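Local coordinates for protein putative short-chain dehydrogenase/reductase (Burkholderia xenovorans, PDB 5JY1) that binds NAD in a Rossmann-type fold and probably acts as a short-chain dehydrogenase/reductase, perhaps as a 3-oxoacyl-[acyl-carrier-protein] reductase, at residues 16-21 with 42-47; 34-39 with 59-64; 194-199 with 225-230; 141-146 with 239-244. One frame throughout, in Å; residues are numbered along the deposited sequence.

Contacts 1 and 3 both touch the NAD, yet their centres lie about 17 Å apart and their nearest atoms about 9 Å: residues 16-21 with 42-47 hold the adenosine ribose, whereas 194-199 with 225-230 hold the nicotinamide amide and a phosphate. Contacts 2 and 4 lie away from the cofactor. Contact 2 sits about 14 Å from contact 1, centre to centre, and meets it where Phe34 CD2 lies 3.5 Å from Ala17 CB. The same ring reaches contact 4, with Phe34 CZ 3.8 Å from Ala239 CB. Contacts 3 and 4, centres about 23 Å apart, both border the second subunit, where Asp230 forms a salt bridge with Arg244 of that subunit.

Contact 1: residues 16-21 with 42-47; sequences VALVTG and IIAEIN. With NAD (nicotinamide-adenine-dinucleotide), chain E.
Leu18 and Ile42 meet on the face covered by helix 75-89, on two neighbouring parallel strands, 16-20 and 40-45; the short segments 16-20 and 42-45 have axes that approach to 5.0 Å at an angle of 22°. The isobutyl group of Leu18 crosses the CG2 branch of Ile42, with CG 4.0 Å from that methyl, while Leu18 CD2 comes to 3.7 Å from Ala44 CB. Ala81 and Ala85 of helix 75-89 pack against this layer, on Leu18 and Ile42 respectively. Between the strands, Ile42 N donates to Ala17 O over 2.7 Å and Val19 N to Ile42 O, both nearly straight. The next two bonds, Ala44 N to Val19 O and Gly21 N to Ala44 O, are more bent, the latter with an N-H...O angle of 145°. These strands and helix 25-36 form the first beta-alpha-beta unit of the Rossmann fold, and the cofactor sits at their C-terminal ends. There the close strand packing gives way to a buried polar end. Glu45 turns back at chi2 (62°), bringing its carboxylate beside Gly21 and facing the two ribose hydroxyls. OE1 accepts from NAD O3B at 2.7 Å, and OE2 from NAD O2B at 2.5 Å, so short that the exact length is doubtful. Each oxygen has a second donor, Gly23 N for OE1 and Asn47 N for OE2, the latter on the anti lone pair, which fixes the carboxylate's rotation. The looser side is at partly exposed Ile46 and Asn47, which make no contact with 16-21; Ile46 CG2 rests against the adenine, 3.5 Å from NAD C4A.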
# COMPACT_ATOMS: atom_id res chain seq x y z
N VAL A 16 -29.55 11.13 8.92
CA VAL A 16 -30.31 10.47 7.87
C VAL A 16 -29.32 9.78 6.94
O VAL A 16 -28.31 10.38 6.55
CB VAL A 16 -31.19 11.48 7.09
CG1 VAL A 16 -32.00 10.78 6.01
CG2 VAL A 16 -32.11 12.23 8.06
N ALA A 17 -29.59 8.51 6.61
CA ALA A 17 -28.69 7.69 5.81
C ALA A 17 -29.42 7.13 4.60
O ALA A 17 -30.60 6.79 4.68
CB ALA A 17 -28.09 6.53 6.65
N LEU A 18 -28.71 7.03 3.48
CA LEU A 18 -29.21 6.34 2.30
C LEU A 18 -28.24 5.22 1.95
O LEU A 18 -27.04 5.47 1.75
CB LEU A 18 -29.39 7.31 1.12
CG LEU A 18 -30.00 6.78 -0.18
CD1 LEU A 18 -30.62 7.92 -0.95
CD2 LEU A 18 -28.94 6.08 -1.05
N VAL A 19 -28.76 3.99 1.86
CA VAL A 19 -27.96 2.80 1.58
C VAL A 19 -28.49 2.17 0.29
O VAL A 19 -29.64 1.73 0.24
CB VAL A 19 -28.04 1.80 2.74
CG1 VAL A 19 -27.17 0.59 2.47
CG2 VAL A 19 -27.65 2.48 4.07
N THR A 20 -27.65 2.12 -0.74
CA THR A 20 -28.07 1.50 -1.99
C THR A 20 -27.96 -0.02 -1.87
O THR A 20 -27.10 -0.55 -1.17
CB THR A 20 -27.27 2.00 -3.19
OG1 THR A 20 -25.92 1.52 -3.14
CG2 THR A 20 -27.27 3.51 -3.25
N GLY A 21 -28.87 -0.71 -2.56
CA GLY A 21 -28.89 -2.16 -2.50
C GLY A 21 -29.16 -2.72 -1.11
O GLY A 21 -28.67 -3.80 -0.78
N ILE A 42 -32.94 5.41 4.43
CA ILE A 42 -33.57 5.22 3.12
C ILE A 42 -33.06 3.93 2.51
O ILE A 42 -31.85 3.75 2.32
CB ILE A 42 -33.31 6.41 2.20
CG1 ILE A 42 -33.94 7.68 2.77
CG2 ILE A 42 -33.87 6.12 0.80
CD1 ILE A 42 -35.47 7.63 2.79
N ILE A 43 -33.98 3.03 2.17
CA ILE A 43 -33.65 1.74 1.59
C ILE A 43 -33.74 1.95 0.08
O ILE A 43 -34.81 1.85 -0.52
CB ILE A 43 -34.58 0.63 2.08
CG1 ILE A 43 -34.62 0.58 3.61
CG2 ILE A 43 -34.17 -0.73 1.51
CD1 ILE A 43 -33.26 0.43 4.28
N ALA A 44 -32.60 2.29 -0.53
CA ALA A 44 -32.57 2.64 -1.95
C ALA A 44 -32.27 1.38 -2.76
O ALA A 44 -31.12 1.10 -3.11
CB ALA A 44 -31.55 3.75 -2.21
N GLU A 45 -33.32 0.63 -3.08
CA GLU A 45 -33.23 -0.74 -3.54
C GLU A 45 -34.11 -0.94 -4.77
O GLU A 45 -35.21 -0.38 -4.85
CB GLU A 45 -33.64 -1.70 -2.40
CG GLU A 45 -33.87 -3.15 -2.78
CD GLU A 45 -32.63 -3.82 -3.32
OE1 GLU A 45 -31.58 -3.80 -2.63
OE2 GLU A 45 -32.71 -4.35 -4.45
N ILE A 46 -33.63 -1.72 -5.75
CA ILE A 46 -34.41 -1.94 -6.98
C ILE A 46 -35.46 -3.04 -6.79
O ILE A 46 -36.52 -3.01 -7.44
CB ILE A 46 -33.47 -2.25 -8.16
CG1 ILE A 46 -34.20 -2.11 -9.50
CG2 ILE A 46 -32.84 -3.64 -8.01
CD1 ILE A 46 -33.27 -2.07 -10.70
N ASN A 47 -35.20 -4.02 -5.92
CA ASN A 47 -36.13 -5.11 -5.66
C ASN A 47 -37.16 -4.62 -4.65
O ASN A 47 -36.85 -4.44 -3.47
CB ASN A 47 -35.37 -6.33 -5.14
CG ASN A 47 -36.26 -7.56 -4.95
OD1 ASN A 47 -37.45 -7.44 -4.66
ND2 ASN A 47 -35.68 -8.74 -5.12
PA NAD E . -25.75 -8.83 -2.70
O1A NAD E . -25.72 -9.46 -4.07
O2A NAD E . -26.08 -9.82 -1.59
O5B NAD E . -26.82 -7.55 -2.65
C5B NAD E . -26.79 -6.69 -3.73
C4B NAD E . -28.00 -5.68 -3.58
O4B NAD E . -27.92 -4.79 -4.52
C3B NAD E . -29.33 -6.46 -3.84
O3B NAD E . -30.27 -6.15 -2.85
C2B NAD E . -29.76 -5.97 -5.19
O2B NAD E . -31.25 -6.14 -5.39
C1B NAD E . -29.39 -4.70 -5.15
N9A NAD E . -29.29 -4.14 -6.49
C8A NAD E . -28.83 -4.76 -7.57
N7A NAD E . -28.90 -3.92 -8.59
C5A NAD E . -29.40 -2.77 -8.13
C6A NAD E . -29.68 -1.57 -8.79
N6A NAD E . -29.55 -1.07 -10.15
N1A NAD E . -30.17 -0.56 -8.11
C2A NAD E . -30.42 -0.69 -6.76
N3A NAD E . -30.16 -1.85 -6.12
C4A NAD E . -29.63 -2.90 -6.83
O3 NAD E . -24.27 -8.14 -2.44
PN NAD E . -23.29 -8.28 -1.14
O1N NAD E . -22.60 -9.63 -1.18
O2N NAD E . -24.02 -8.12 0.20
O5D NAD E . -22.12 -7.12 -1.32
C5D NAD E . -22.46 -5.76 -1.07
C4D NAD E . -21.24 -4.84 -1.38
O4D NAD E . -20.13 -5.33 -0.82
C3D NAD E . -20.98 -4.84 -2.89
O3D NAD E . -20.56 -3.64 -3.32
C2D NAD E . -19.86 -5.90 -3.05
O2D NAD E . -19.19 -5.64 -4.35
C1D NAD E . -19.10 -5.69 -2.00
N1N NAD E . -18.34 -6.87 -1.60
C2N NAD E . -18.94 -7.89 -0.93
C3N NAD E . -18.22 -9.02 -0.55
C7N NAD E . -18.87 -10.16 0.20
O7N NAD E . -18.20 -11.05 0.68
N7N NAD E . -20.28 -10.20 0.34
C4N NAD E . -16.89 -9.11 -0.87
C5N NAD E . -16.29 -8.10 -1.54
C6N NAD E . -17.02 -6.96 -1.91

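Contact 2: residues 34-39 with 59-64; sequences FGNEGA and REMGGR
Arg64 and Gly38 make the direct hydrogen bond of this contact: Arg64 NH1 donates to Gly38 O at 3.2 Å, with a bent N-H...O angle of 138°. It belongs to one of two modelled conformers of the arginine and is probably only partly occupied. The carbonyl oxygen lies at the guanidinium edge, near its plane, and the bend of the arginine chain at chi3 (-57°) carries NH1 there. Water supplies the other polar links. Water 1 donates to Gly35 O and, at 2.6 Å, to Ala39 O, and accepts from Arg64 N at 3.0 Å, so one molecule joins the end of helix 25-36 to the start of strand 64-69. Water 2 lies 3.1 Å from Met61 O and makes a weak bond to Asn36 OD1. Van der Waals contact is slight: Asn36 OD1 lies 4.1 Å from Met61 CB, and Gly35 O is 4.2 Å from Gly63 CA. Both helices end in Schellman motifs, with Gly38 and Gly62 as the positive-phi C-prime residues. In the first, Ala39 N reaches back to Phe34 O and Gly38 N to Gly35 O. Carbonyls at and just past the end of helix 25-36 thus find their donor chiefly in water 1, itself held by Arg64 N.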
# COMPACT_ATOMS: atom_id res chain seq x y z
N PHE A 34 -27.59 0.73 11.10
CA PHE A 34 -27.87 2.16 11.16
C PHE A 34 -29.18 2.45 11.88
O PHE A 34 -29.28 3.40 12.66
CB PHE A 34 -27.93 2.75 9.74
CG PHE A 34 -26.60 2.95 9.08
CD1 PHE A 34 -25.42 2.50 9.66
CD2 PHE A 34 -26.53 3.61 7.86
CE1 PHE A 34 -24.19 2.71 9.02
CE2 PHE A 34 -25.31 3.83 7.23
CZ PHE A 34 -24.15 3.37 7.81
N GLY A 35 -30.21 1.65 11.60
CA GLY A 35 -31.49 1.87 12.26
C GLY A 35 -31.39 1.75 13.76
O GLY A 35 -32.00 2.53 14.50
N ASN A 36 -30.60 0.78 14.24
CA ASN A 36 -30.44 0.58 15.68
C ASN A 36 -29.59 1.67 16.33
O ASN A 36 -29.64 1.82 17.55
CB ASN A 36 -29.84 -0.80 15.96
CG ASN A 36 -30.83 -1.93 15.69
OD1 ASN A 36 -32.03 -1.79 15.92
ND2 ASN A 36 -30.32 -3.05 15.20
N GLU A 37 -28.83 2.43 15.54
CA GLU A 37 -28.08 3.56 16.07
C GLU A 37 -28.84 4.88 15.93
O GLU A 37 -28.25 5.94 16.18
CB GLU A 37 -26.71 3.67 15.39
CG GLU A 37 -25.80 2.49 15.67
CD GLU A 37 -25.46 2.34 17.15
OE1 GLU A 37 -25.40 3.37 17.87
OE2 GLU A 37 -25.24 1.20 17.59
N GLY A 38 -30.11 4.85 15.56
CA GLY A 38 -30.94 6.04 15.57
C GLY A 38 -31.04 6.79 14.26
O GLY A 38 -31.72 7.83 14.22
N ALA A 39 -30.40 6.33 13.20
CA ALA A 39 -30.51 7.01 11.92
C ALA A 39 -31.83 6.65 11.25
O ALA A 39 -32.37 5.56 11.44
CB ALA A 39 -29.35 6.65 11.00
N ARG A 59 -38.43 -0.69 11.12
CA ARG A 59 -39.53 -0.11 11.88
C ARG A 59 -39.94 -1.01 13.04
O ARG A 59 -40.15 -0.53 14.16
CB ARG A 59 -40.72 0.16 10.97
CG ARG A 59 -40.46 1.22 9.91
CD ARG A 59 -41.71 1.54 9.11
NE ARG A 59 -41.45 2.61 8.16
CZ ARG A 59 -42.29 2.99 7.20
NH1 ARG A 59 -43.46 2.39 7.05
NH2 ARG A 59 -41.95 3.98 6.38
N GLU A 60 -40.05 -2.32 12.79
CA GLU A 60 -40.45 -3.25 13.84
C GLU A 60 -39.46 -3.30 14.99
O GLU A 60 -39.83 -3.65 16.11
CB GLU A 60 -40.64 -4.65 13.25
N MET A 61 -38.20 -2.93 14.74
CA MET A 61 -37.19 -2.86 15.77
C MET A 61 -37.13 -1.49 16.44
O MET A 61 -36.21 -1.24 17.22
CB MET A 61 -35.82 -3.21 15.19
CG MET A 61 -35.66 -4.69 14.86
SD MET A 61 -33.98 -5.11 14.36
CE MET A 61 -33.91 -4.41 12.71
N GLY A 62 -38.08 -0.61 16.14
CA GLY A 62 -38.15 0.69 16.76
C GLY A 62 -37.42 1.81 16.05
O GLY A 62 -37.34 2.92 16.59
N GLY A 63 -36.89 1.57 14.85
CA GLY A 63 -36.19 2.59 14.10
C GLY A 63 -37.08 3.29 13.08
O GLY A 63 -38.28 3.07 13.00
N ARG A 64 -36.45 4.17 12.30
CA ARG A 64 -37.12 4.89 11.23
C ARG A 64 -36.50 4.51 9.89
O ARG A 64 -35.28 4.45 9.76
CB ARG A 64 -37.04 6.41 11.43
CG ARG A 64 -37.98 6.96 12.49
CD ARG A 64 -37.65 8.41 12.76
NE ARG A 64 -36.25 8.55 13.16
CZ ARG A 64 -35.49 9.59 12.86
NH1 ARG A 64 -34.23 9.62 13.27
NH2 ARG A 64 -35.98 10.60 12.15
O HOH W 1 -33.66 4.53 13.44
O HOH W 2 -33.96 0.82 16.63

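Contact 3: residues 194-199 with 225-230; sequences PTAMGA and GDPEQD. With NAD (nicotinamide-adenine-dinucleotide), chain E.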
# COMPACT_ATOMS: atom_id res chain seq x y z
N PRO A 194 -15.18 -5.41 2.38
CA PRO A 194 -15.76 -6.39 3.31
C PRO A 194 -15.75 -7.80 2.75
O PRO A 194 -15.65 -7.99 1.54
CB PRO A 194 -17.20 -5.88 3.45
CG PRO A 194 -17.51 -5.44 2.00
CD PRO A 194 -16.19 -4.87 1.46
N THR A 195 -15.85 -8.80 3.62
CA THR A 195 -16.33 -10.11 3.21
C THR A 195 -17.42 -10.52 4.19
O THR A 195 -17.31 -10.25 5.39
CB THR A 195 -15.23 -11.18 3.15
OG1 THR A 195 -14.72 -11.46 4.47
CG2 THR A 195 -14.09 -10.72 2.27
N ALA A 196 -18.47 -11.14 3.68
CA ALA A 196 -19.57 -11.55 4.55
C ALA A 196 -20.46 -12.54 3.82
O ALA A 196 -20.35 -12.74 2.60
CB ALA A 196 -20.39 -10.34 5.03
N MET A 197 -21.36 -13.16 4.58
CA MET A 197 -22.28 -14.17 4.06
C MET A 197 -23.46 -13.45 3.40
O MET A 197 -24.52 -13.24 3.99
CB MET A 197 -22.72 -15.11 5.17
CG MET A 197 -21.57 -15.94 5.74
SD MET A 197 -21.99 -16.96 7.17
CE MET A 197 -22.20 -15.70 8.42
N GLY A 198 -23.24 -13.04 2.14
CA GLY A 198 -24.27 -12.43 1.32
C GLY A 198 -24.79 -13.38 0.26
O GLY A 198 -24.65 -14.61 0.36
N ALA A 199 -25.40 -12.81 -0.78
CA ALA A 199 -26.02 -13.63 -1.82
C ALA A 199 -24.99 -14.51 -2.52
O ALA A 199 -25.26 -15.69 -2.79
CB ALA A 199 -26.75 -12.75 -2.84
N GLY A 225 -17.96 -13.81 7.95
CA GLY A 225 -18.54 -12.56 8.42
C GLY A 225 -20.06 -12.53 8.35
O GLY A 225 -20.67 -12.99 7.39
N ASP A 226 -20.68 -11.98 9.41
CA ASP A 226 -22.11 -11.72 9.43
C ASP A 226 -22.36 -10.29 8.96
O ASP A 226 -21.76 -9.36 9.51
CB ASP A 226 -22.70 -11.91 10.82
CG ASP A 226 -24.18 -11.58 10.87
OD1 ASP A 226 -24.98 -12.31 10.25
OD2 ASP A 226 -24.55 -10.58 11.54
N PRO A 227 -23.21 -10.08 7.95
CA PRO A 227 -23.44 -8.70 7.48
C PRO A 227 -23.73 -7.70 8.59
O PRO A 227 -23.03 -6.69 8.70
CB PRO A 227 -24.63 -8.87 6.52
CG PRO A 227 -24.43 -10.24 5.96
CD PRO A 227 -23.87 -11.08 7.09
N GLU A 228 -24.72 -7.98 9.44
CA GLU A 228 -25.12 -6.98 10.42
C GLU A 228 -24.13 -6.87 11.58
O GLU A 228 -23.79 -5.75 12.00
CB GLU A 228 -26.52 -7.28 10.96
CG GLU A 228 -26.94 -6.33 12.07
CD GLU A 228 -28.42 -6.42 12.40
OE1 GLU A 228 -29.14 -7.21 11.75
OE2 GLU A 228 -28.86 -5.69 13.32
N GLN A 229 -23.64 -8.00 12.10
CA GLN A 229 -22.80 -7.97 13.30
C GLN A 229 -21.35 -7.66 13.00
O GLN A 229 -20.65 -7.09 13.85
CB GLN A 229 -22.88 -9.31 14.04
CG GLN A 229 -24.15 -9.53 14.84
CD GLN A 229 -24.09 -10.79 15.68
OE1 GLN A 229 -23.16 -10.99 16.45
NE2 GLN A 229 -25.09 -11.66 15.52
N ASP A 230 -20.85 -8.03 11.82
CA ASP A 230 -19.43 -7.85 11.51
C ASP A 230 -19.16 -6.67 10.58
O ASP A 230 -18.15 -5.98 10.77
CB ASP A 230 -18.85 -9.12 10.90
CG ASP A 230 -18.74 -10.25 11.91
OD1 ASP A 230 -18.16 -10.01 12.99
OD2 ASP A 230 -19.26 -11.36 11.65
PA NAD E . -25.75 -8.83 -2.70
O1A NAD E . -25.72 -9.46 -4.07
O2A NAD E . -26.08 -9.82 -1.59
O5B NAD E . -26.82 -7.55 -2.65
C5B NAD E . -26.79 -6.69 -3.73
C4B NAD E . -28.00 -5.68 -3.58
O4B NAD E . -27.92 -4.79 -4.52
C3B NAD E . -29.33 -6.46 -3.84
O3B NAD E . -30.27 -6.15 -2.85
C2B NAD E . -29.76 -5.97 -5.19
O2B NAD E . -31.25 -6.14 -5.39
C1B NAD E . -29.39 -4.70 -5.15
N9A NAD E . -29.29 -4.14 -6.49
C8A NAD E . -28.83 -4.76 -7.57
N7A NAD E . -28.90 -3.92 -8.59
C5A NAD E . -29.40 -2.77 -8.13
C6A NAD E . -29.68 -1.57 -8.79
N6A NAD E . -29.55 -1.07 -10.15
N1A NAD E . -30.17 -0.56 -8.11
C2A NAD E . -30.42 -0.69 -6.76
N3A NAD E . -30.16 -1.85 -6.12
C4A NAD E . -29.63 -2.90 -6.83
O3 NAD E . -24.27 -8.14 -2.44
PN NAD E . -23.29 -8.28 -1.14
O1N NAD E . -22.60 -9.63 -1.18
O2N NAD E . -24.02 -8.12 0.20
O5D NAD E . -22.12 -7.12 -1.32
C5D NAD E . -22.46 -5.76 -1.07
C4D NAD E . -21.24 -4.84 -1.38
O4D NAD E . -20.13 -5.33 -0.82
C3D NAD E . -20.98 -4.84 -2.89
O3D NAD E . -20.56 -3.64 -3.32
C2D NAD E . -19.86 -5.90 -3.05
O2D NAD E . -19.19 -5.64 -4.35
C1D NAD E . -19.10 -5.69 -2.00
N1N NAD E . -18.34 -6.87 -1.60
C2N NAD E . -18.94 -7.89 -0.93
C3N NAD E . -18.22 -9.02 -0.55
C7N NAD E . -18.87 -10.16 0.20
O7N NAD E . -18.20 -11.05 0.68
N7N NAD E . -20.28 -10.20 0.34
C4N NAD E . -16.89 -9.11 -0.87
C5N NAD E . -16.29 -8.10 -1.54
C6N NAD E . -17.02 -6.96 -1.91
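Met197 and Gly225 are joined by the backbone hydrogen bond of this contact, Met197 N to Gly225 O at 2.9 Å with an N-H...O angle of 152°. Ala196 CA adds a CH...O contact to the same oxygen. Van der Waals contacts lie beside that bond. The methionine chain folds at chi3 (-71°), which carries CE back to 3.3 Å from Gly225 O. At the start of helix 227-239, Pro227 CG lies 3.6 Å from Met197 O, and Pro227 CD makes an apolar contact with Ala196 CB at 4.1 Å. Within 225-230, side-chain bonds fix the helix start: Asp226 OD2 caps Gln229 N, and Asp230 OD2 receives Asp226 N at 2.7 Å on its anti lone pair. Asp230 OD1 in turn pairs with Arg223 and with Arg244 of the second subunit. Polar bonds to the ligand come from the loop's backbone. Ala196 N donates to NAD O7N at 3.0 Å, its carbonyl receives a weak bond from NAD N7N, and Ala199 N reaches NAD O2A at 3.2 Å. Backbone recognition of the carboxamide by the loop after the sixth strand of the sheet, here 187-194, is characteristic of the nicotinamide site in short-chain dehydrogenases/reductases.

Contact 4: residues 141-146 with 239-244; sequences RRWGRI and ASEMSR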
# COMPACT_ATOMS: atom_id res chain seq x y z
N ARG A 141 -24.97 21.71 4.74
CA ARG A 141 -25.00 21.49 6.18
C ARG A 141 -23.62 21.37 6.78
O ARG A 141 -23.50 21.27 8.01
CB ARG A 141 -25.83 20.24 6.49
CG ARG A 141 -27.31 20.46 6.21
CD ARG A 141 -28.05 19.16 6.04
NE ARG A 141 -29.47 19.41 5.80
CZ ARG A 141 -29.97 19.78 4.62
NH1 ARG A 141 -29.16 19.95 3.57
NH2 ARG A 141 -31.27 19.99 4.49
N ARG A 142 -22.57 21.40 5.94
CA ARG A 142 -21.18 21.25 6.39
C ARG A 142 -21.00 20.01 7.25
O ARG A 142 -20.34 20.04 8.29
CB ARG A 142 -20.71 22.51 7.12
CG ARG A 142 -20.85 23.81 6.32
CD ARG A 142 -19.94 23.79 5.10
NE ARG A 142 -19.61 25.13 4.60
CZ ARG A 142 -20.07 25.64 3.45
NH1 ARG A 142 -20.88 24.95 2.68
NH2 ARG A 142 -19.69 26.86 3.08
N TRP A 143 -21.59 18.89 6.81
CA TRP A 143 -21.45 17.62 7.51
C TRP A 143 -21.82 16.50 6.55
O TRP A 143 -22.93 16.50 6.00
CB TRP A 143 -22.35 17.57 8.77
CG TRP A 143 -21.90 16.56 9.84
CD1 TRP A 143 -21.24 16.84 11.00
CD2 TRP A 143 -22.13 15.14 9.85
NE1 TRP A 143 -21.02 15.69 11.72
CE2 TRP A 143 -21.56 14.63 11.04
CE3 TRP A 143 -22.75 14.24 8.97
CZ2 TRP A 143 -21.59 13.27 11.37
CZ3 TRP A 143 -22.79 12.90 9.29
CH2 TRP A 143 -22.21 12.42 10.49
N GLY A 144 -20.93 15.54 6.36
CA GLY A 144 -21.24 14.41 5.50
C GLY A 144 -20.34 13.23 5.78
O GLY A 144 -19.19 13.39 6.19
N ARG A 145 -20.89 12.03 5.55
CA ARG A 145 -20.14 10.78 5.63
C ARG A 145 -20.50 9.95 4.42
O ARG A 145 -21.68 9.62 4.21
CB ARG A 145 -20.47 10.00 6.92
CG ARG A 145 -20.17 10.76 8.19
CD ARG A 145 -18.67 10.72 8.48
NE ARG A 145 -18.32 11.29 9.78
CZ ARG A 145 -18.11 12.58 10.02
NH1 ARG A 145 -18.21 13.49 9.05
NH2 ARG A 145 -17.79 12.97 11.25
N ILE A 146 -19.50 9.62 3.59
CA ILE A 146 -19.71 8.76 2.44
C ILE A 146 -18.90 7.49 2.66
O ILE A 146 -17.70 7.56 2.95
CB ILE A 146 -19.31 9.46 1.13
CG1 ILE A 146 -20.21 10.70 0.93
CG2 ILE A 146 -19.43 8.51 -0.07
CD1 ILE A 146 -19.83 11.58 -0.27
N ALA A 239 -19.67 6.28 9.52
CA ALA A 239 -20.83 7.13 9.33
C ALA A 239 -21.08 8.07 10.51
O ALA A 239 -22.08 8.81 10.49
CB ALA A 239 -22.08 6.27 9.10
N SER A 240 -20.21 8.07 11.51
CA SER A 240 -20.46 8.72 12.79
C SER A 240 -19.36 9.73 13.11
O SER A 240 -18.41 9.92 12.35
CB SER A 240 -20.55 7.68 13.91
OG SER A 240 -19.26 7.12 14.17
N GLU A 241 -19.51 10.39 14.27
CA GLU A 241 -18.46 11.29 14.73
C GLU A 241 -17.20 10.55 15.15
O GLU A 241 -16.15 11.18 15.29
CB GLU A 241 -18.95 12.16 15.89
CG GLU A 241 -20.00 13.18 15.53
CD GLU A 241 -19.48 14.41 14.76
OE1 GLU A 241 -18.26 14.53 14.53
OE2 GLU A 241 -20.31 15.27 14.42
N MET A 242 -17.28 9.23 15.35
CA MET A 242 -16.08 8.49 15.77
C MET A 242 -14.97 8.59 14.73
O MET A 242 -13.79 8.52 15.08
CB MET A 242 -16.42 7.03 16.02
CG MET A 242 -17.44 6.80 17.12
SD MET A 242 -17.67 5.02 17.39
CE MET A 242 -16.14 4.58 18.22
N SER A 243 -15.33 8.71 13.46
CA SER A 243 -14.37 8.79 12.36
C SER A 243 -14.20 10.21 11.84
O SER A 243 -13.76 10.38 10.70
CB SER A 243 -14.80 7.86 11.23
OG SER A 243 -16.06 8.27 10.72
N ARG A 244 -14.52 11.22 12.66
CA ARG A 244 -14.50 12.61 12.22
C ARG A 244 -13.12 13.08 11.78
O ARG A 244 -13.03 14.11 11.10
CB ARG A 244 -15.02 13.52 13.34
CG ARG A 244 -14.06 13.59 14.53
CD ARG A 244 -14.72 14.01 15.82
NE ARG A 244 -15.44 15.28 15.71
CZ ARG A 244 -14.93 16.46 16.05
NH1 ARG A 244 -13.69 16.55 16.50
NH2 ARG A 244 -15.68 17.55 15.93
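Ser240 O is gripped by two nitrogens of Arg145, NE at 2.9 Å and NH2 at 3.3 Å, side-on and from the same face of its carbonyl plane. The oxygen lies close to the guanidinium plane, whereas both nitrogens stand well out of the carbonyl plane. This joins strand 144-149 of the parallel Rossmann sheet to the loop after helix 227-239. Arg145 bends at chi2 (-78°), laying CG 3.6 Å from Ala239 O before the chain continues to Ser240. Its remaining terminal nitrogen, NH1, donates back to Gly144 O, so bonds to both segments fix the rotation of the group. One guanidinium face lies over the indole of Trp143, with CZ2 3.7 Å above the guanidinium plane. The indole edge makes a polar bond too: Trp143 NE1 donates to Glu241 OE2 at 2.8 Å; OE2 lies near the ring plane, while NE1 comes from 53° out of the carboxylate plane. Glu241 OE1 receives Arg244 NE in a salt bridge of 3.1 Å and has a long ion pair with Arg145, giving a network of two arginines about one carboxylate. Arg244 also reaches Asp230 of the second subunit, and Arg15 makes a cation-pi contact with Trp143. Ala239 O, buried with no hydrogen-bond partner in the model, lies at the indole edge, in its plane, 3.6 Å from Trp143 CH2.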